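PDB 3I8B: xylulose kinase from Bifidobacterium adolescentis ATCC 15703, which probably phosphorylates D-xylulose to D-xylulose 5-phosphate at the expense of ATP, as a magnesium-binding member of the FGGY carbohydrate kinase family. Local coordinates for residues V78-V86 against G179-L189. Residues are numbered along the deposited sequence; the frame is centred on the assembly and turned at random.
Sequences VILDNQGNV and GPVAEGEDAHL
A single direct backbone hydrogen bond, Val-181 N to Gln-83 O at 2.7 Å, joins two loops of the FGGY N-terminal domain: the type I turn Asp-81 to Gly-84, which follows strand 78-80, and the loop 179-189 between helix 167-175 and strand 193-195. The bond is nearly straight (165°), and the same carbonyl O also takes a CA-H...O contact from Pro-180. Asp-81 suits the head of the turn because its OD1 accepts Gln-83 N, an Asx turn, and Asn-85 N from the opposite face of the carboxylate. Gly-84 tolerates the positive phi (78°), and a CB would crowd Gly-179 O and Pro-180 CA. Against the turn, Ala-187, small enough to fit close, sets its CB 3.5 Å from Asn-82 O. The extended Gln-83 chain lies over Val-181 O and the backbone of Glu-183; an alanine here would probably strip that cover and open a gap between turn and loop. Towards the interior, Leu-80 packs on Trp-170 and meets Leu-189, one residue before the magnesium ligand Glu-190. A chi1 of -53° sets Leu-80 CG beside its own N, and from there CD1 reaches to 3.6 Å from Leu-189 CD2, the two side chains running antiparallel.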
ATOM      1  N   VAL A  78     -15.157  -0.543   4.638  1.00  7.03           N
ATOM      2  CA  VAL A  78     -16.162   0.099   5.486  1.00  9.28           C
ATOM      3  C   VAL A  78     -17.524   0.115   4.778  1.00  9.34           C
ATOM      4  O   VAL A  78     -17.708   0.792   3.754  1.00  6.04           O
ATOM      5  CB  VAL A  78     -15.787   1.557   5.858  1.00  8.22           C
ATOM      6  CG1 VAL A  78     -16.854   2.181   6.780  1.00  6.23           C
ATOM      7  CG2 VAL A  78     -14.412   1.616   6.524  1.00 10.27           C
ATOM      8  N   ILE A  79     -18.485  -0.617   5.322  1.00  6.68           N
ATOM      9  CA  ILE A  79     -19.819  -0.599   4.731  1.00  6.35           C
ATOM     10  C   ILE A  79     -20.838   0.121   5.606  1.00 10.12           C
ATOM     11  O   ILE A  79     -20.921  -0.108   6.820  1.00  9.67           O
ATOM     12  CB  ILE A  79     -20.320  -2.007   4.306  1.00  7.84           C
ATOM     13  CG1 ILE A  79     -20.157  -3.017   5.447  1.00 10.33           C
ATOM     14  CG2 ILE A  79     -19.578  -2.482   3.074  1.00  8.36           C
ATOM     15  CD1 ILE A  79     -20.828  -4.397   5.147  1.00  7.13           C
ATOM     16  N   LEU A  80     -21.610   0.999   4.956  1.00  8.36           N
ATOM     17  CA  LEU A  80     -22.578   1.871   5.603  1.00  7.88           C
ATOM     18  C   LEU A  80     -23.982   1.555   5.132  1.00 11.24           C
ATOM     19  O   LEU A  80     -24.189   1.227   3.946  1.00  9.87           O
ATOM     20  CB  LEU A  80     -22.277   3.330   5.250  1.00  8.86           C
ATOM     21  CG  LEU A  80     -20.857   3.811   5.510  1.00  7.29           C
ATOM     22  CD1 LEU A  80     -20.689   5.252   5.038  1.00  6.61           C
ATOM     23  CD2 LEU A  80     -20.580   3.667   7.006  1.00  8.21           C
ATOM     24  N   ASP A  81     -24.947   1.663   6.044  1.00 10.66           N
ATOM     25  CA  ASP A  81     -26.348   1.490   5.679  1.00 10.96           C
ATOM     26  C   ASP A  81     -26.981   2.808   5.197  1.00 13.25           C
ATOM     27  O   ASP A  81     -26.293   3.821   5.082  1.00 11.54           O
ATOM     28  CB  ASP A  81     -27.146   0.827   6.821  1.00 12.61           C
ATOM     29  CG  ASP A  81     -27.284   1.710   8.068  1.00 15.21           C
ATOM     30  OD1 ASP A  81     -27.010   2.931   8.023  1.00 15.90           O
ATOM     31  OD2 ASP A  81     -27.696   1.167   9.116  1.00 22.46           O
ATOM     32  N   ASN A  82     -28.283   2.778   4.906  1.00 15.86           N
ATOM     33  CA  ASN A  82     -29.051   3.955   4.483  1.00 17.49           C
ATOM     34  C   ASN A  82     -28.905   5.151   5.404  1.00 17.03           C
ATOM     35  O   ASN A  82     -29.107   6.288   4.985  1.00 17.06           O
ATOM     36  CB  ASN A  82     -30.549   3.628   4.443  1.00 18.53           C
ATOM     37  CG  ASN A  82     -30.944   2.846   3.231  1.00 25.44           C
ATOM     38  OD1 ASN A  82     -32.029   2.257   3.190  1.00 31.44           O
ATOM     39  ND2 ASN A  82     -30.076   2.827   2.226  1.00 28.78           N
ATOM     40  N   GLN A  83     -28.602   4.882   6.670  1.00 14.10           N
ATOM     41  CA  GLN A  83     -28.590   5.916   7.691  1.00 15.24           C
ATOM     42  C   GLN A  83     -27.178   6.370   8.044  1.00 15.38           C
ATOM     43  O   GLN A  83     -26.993   7.122   8.995  1.00 14.62           O
ATOM     44  CB  GLN A  83     -29.301   5.418   8.959  1.00 17.25           C
ATOM     45  CG  GLN A  83     -30.817   5.330   8.821  1.00 19.98           C
ATOM     46  CD  GLN A  83     -31.481   4.836  10.093  1.00 30.53           C
ATOM     47  OE1 GLN A  83     -31.067   5.185  11.200  1.00 31.15           O
ATOM     48  NE2 GLN A  83     -32.512   4.016   9.942  1.00 31.33           N
ATOM     49  N   GLY A  84     -26.193   5.915   7.282  1.00 11.24           N
ATOM     50  CA  GLY A  84     -24.806   6.250   7.546  1.00 11.05           C
ATOM     51  C   GLY A  84     -24.143   5.471   8.683  1.00 12.40           C
ATOM     52  O   GLY A  84     -23.010   5.776   9.060  1.00  9.47           O
ATOM     53  N   ASN A  85     -24.839   4.475   9.233  1.00 12.37           N
ATOM     54  CA  ASN A  85     -24.252   3.590  10.240  1.00 13.88           C
ATOM     55  C   ASN A  85     -23.303   2.569   9.640  1.00 14.06           C
ATOM     56  O   ASN A  85     -23.579   2.009   8.576  1.00 10.32           O
ATOM     57  CB  ASN A  85     -25.339   2.806  10.991  1.00 16.90           C
ATOM     58  CG  ASN A  85     -26.225   3.696  11.847  1.00 16.96           C
ATOM     59  OD1 ASN A  85     -27.423   3.788  11.614  1.00 24.65           O
ATOM     60  ND2 ASN A  85     -25.641   4.331  12.850  1.00 18.84           N
ATOM     61  N   VAL A  86     -22.198   2.295  10.331  1.00 11.91           N
ATOM     62  CA  VAL A  86     -21.334   1.194   9.933  1.00  9.90           C
ATOM     63  C   VAL A  86     -22.065  -0.109  10.220  1.00 10.41           C
ATOM     64  O   VAL A  86     -22.492  -0.346  11.341  1.00 12.13           O
ATOM     65  CB  VAL A  86     -19.975   1.236  10.673  1.00 13.68           C
ATOM     66  CG1 VAL A  86     -19.170  -0.027  10.384  1.00  8.33           C
ATOM     67  CG2 VAL A  86     -19.187   2.492  10.256  1.00  7.95           C
ATOM     68  N   GLY A 179     -22.008  11.628   9.216  1.00  8.86           N
ATOM     69  CA  GLY A 179     -22.125  10.481  10.100  1.00 11.06           C
ATOM     70  C   GLY A 179     -23.554   9.986  10.234  1.00 11.10           C
ATOM     71  O   GLY A 179     -24.459  10.494   9.559  1.00 13.41           O
ATOM     72  N   PRO A 180     -23.773   8.994  11.111  1.00 14.16           N
ATOM     73  CA  PRO A 180     -25.089   8.358  11.266  1.00 14.79           C
ATOM     74  C   PRO A 180     -26.210   9.351  11.499  1.00 14.25           C
ATOM     75  O   PRO A 180     -26.053  10.299  12.270  1.00 16.10           O
ATOM     76  CB  PRO A 180     -24.900   7.475  12.497  1.00 15.81           C
ATOM     77  CG  PRO A 180     -23.458   7.125  12.474  1.00 11.74           C
ATOM     78  CD  PRO A 180     -22.745   8.337  11.943  1.00 12.74           C
ATOM     79  N   VAL A 181     -27.330   9.155  10.815  1.00 15.40           N
ATOM     80  CA  VAL A 181     -28.492  10.009  11.025  1.00 17.75           C
ATOM     81  C   VAL A 181     -29.689   9.169  11.437  1.00 17.96           C
ATOM     82  O   VAL A 181     -29.637   7.942  11.384  1.00 19.34           O
ATOM     83  CB  VAL A 181     -28.834  10.834   9.774  1.00 17.34           C
ATOM     84  CG1 VAL A 181     -27.669  11.759   9.418  1.00 17.81           C
ATOM     85  CG2 VAL A 181     -29.176   9.920   8.615  1.00 16.40           C
ATOM     86  N   ALA A 182     -30.760   9.829  11.860  1.00 18.20           N
ATOM     87  CA  ALA A 182     -31.971   9.123  12.250  1.00 26.85           C
ATOM     88  C   ALA A 182     -32.727   8.667  11.014  1.00 26.65           C
ATOM     89  O   ALA A 182     -32.467   9.138   9.903  1.00 22.79           O
ATOM     90  CB  ALA A 182     -32.853   9.999  13.120  1.00 25.56           C
ATOM     91  N   GLU A 183     -33.661   7.745  11.217  1.00 28.53           N
ATOM     92  CA  GLU A 183     -34.474   7.218  10.129  1.00 30.73           C
ATOM     93  C   GLU A 183     -35.179   8.345   9.395  1.00 32.24           C
ATOM     94  O   GLU A 183     -35.763   9.234  10.016  1.00 26.93           O
ATOM     95  CB  GLU A 183     -35.501   6.220  10.664  1.00 36.97           C
ATOM     96  CG  GLU A 183     -36.653   5.933   9.711  1.00 44.20           C
ATOM     97  CD  GLU A 183     -37.613   4.873  10.243  1.00 53.96           C
ATOM     98  OE1 GLU A 183     -37.325   3.667  10.088  1.00 52.12           O
ATOM     99  OE2 GLU A 183     -38.664   5.252  10.807  1.00 62.56           O
ATOM    100  N   GLY A 184     -35.102   8.312   8.069  1.00 32.57           N
ATOM    101  CA  GLY A 184     -35.785   9.289   7.247  1.00 30.63           C
ATOM    102  C   GLY A 184     -35.043  10.606   7.158  1.00 33.77           C
ATOM    103  O   GLY A 184     -35.579  11.586   6.654  1.00 31.85           O
ATOM    104  N   GLU A 185     -33.816  10.636   7.670  1.00 27.34           N
ATOM    105  CA  GLU A 185     -32.962  11.800   7.504  1.00 24.58           C
ATOM    106  C   GLU A 185     -32.003  11.559   6.339  1.00 21.12           C
ATOM    107  O   GLU A 185     -31.768  10.419   5.940  1.00 23.30           O
ATOM    108  CB  GLU A 185     -32.174  12.100   8.794  1.00 25.62           C
ATOM    109  CG  GLU A 185     -33.041  12.384  10.027  1.00 24.34           C
ATOM    110  CD  GLU A 185     -32.313  13.174  11.123  1.00 31.84           C
ATOM    111  OE1 GLU A 185     -31.220  12.748  11.579  1.00 26.73           O
ATOM    112  OE2 GLU A 185     -32.851  14.225  11.542  1.00 34.79           O
ATOM    113  N   ASP A 186     -31.452  12.634   5.793  1.00 20.08           N
ATOM    114  CA  ASP A 186     -30.465  12.517   4.727  1.00 22.29           C
ATOM    115  C   ASP A 186     -29.101  12.187   5.329  1.00 17.55           C
ATOM    116  O   ASP A 186     -28.569  12.961   6.130  1.00 17.29           O
ATOM    117  CB  ASP A 186     -30.400  13.817   3.913  1.00 18.52           C
ATOM    118  CG  ASP A 186     -29.512  13.697   2.680  1.00 22.30           C
ATOM    119  OD1 ASP A 186     -28.918  12.618   2.446  1.00 20.03           O
ATOM    120  OD2 ASP A 186     -29.405  14.688   1.939  1.00 25.29           O
ATOM    121  N   ALA A 187     -28.546  11.036   4.953  1.00 15.68           N
ATOM    122  CA  ALA A 187     -27.218  10.620   5.412  1.00 12.70           C
ATOM    123  C   ALA A 187     -26.070  11.305   4.636  1.00 15.04           C
ATOM    124  O   ALA A 187     -24.916  11.268   5.063  1.00 11.78           O
ATOM    125  CB  ALA A 187     -27.073   9.090   5.328  1.00 11.67           C
ATOM    126  N   HIS A 188     -26.385  11.915   3.499  1.00 10.94           N
ATOM    127  CA  HIS A 188     -25.353  12.504   2.642  1.00 13.53           C
ATOM    128  C   HIS A 188     -24.226  11.520   2.300  1.00 13.17           C
ATOM    129  O   HIS A 188     -23.050  11.889   2.332  1.00 10.19           O
ATOM    130  CB  HIS A 188     -24.754  13.753   3.291  1.00 15.63           C
ATOM    131  CG  HIS A 188     -25.713  14.898   3.379  1.00 16.25           C
ATOM    132  ND1 HIS A 188     -26.372  15.231   4.543  1.00 18.62           N
ATOM    133  CD2 HIS A 188     -26.153  15.766   2.435  1.00 19.41           C
ATOM    134  CE1 HIS A 188     -27.160  16.269   4.320  1.00 21.24           C
ATOM    135  NE2 HIS A 188     -27.044  16.614   3.049  1.00 23.86           N
ATOM    136  N   LEU A 189     -24.573  10.273   1.985  1.00  9.02           N
ATOM    137  CA  LEU A 189     -23.558   9.303   1.575  1.00 10.36           C
ATOM    138  C   LEU A 189     -22.822   9.777   0.316  1.00 11.96           C
ATOM    139  O   LEU A 189     -21.636   9.489   0.133  1.00  7.89           O
ATOM    140  CB  LEU A 189     -24.168   7.913   1.353  1.00 11.27           C
ATOM    141  CG  LEU A 189     -24.701   7.226   2.614  1.00 15.42           C
ATOM    142  CD1 LEU A 189     -25.479   5.954   2.266  1.00 11.98           C
ATOM    143  CD2 LEU A 189     -23.554   6.935   3.606  1.00  7.79           C
TER
HETATM  144  O   HOH W   1     -31.713   7.883   6.236  1.00 25.30           O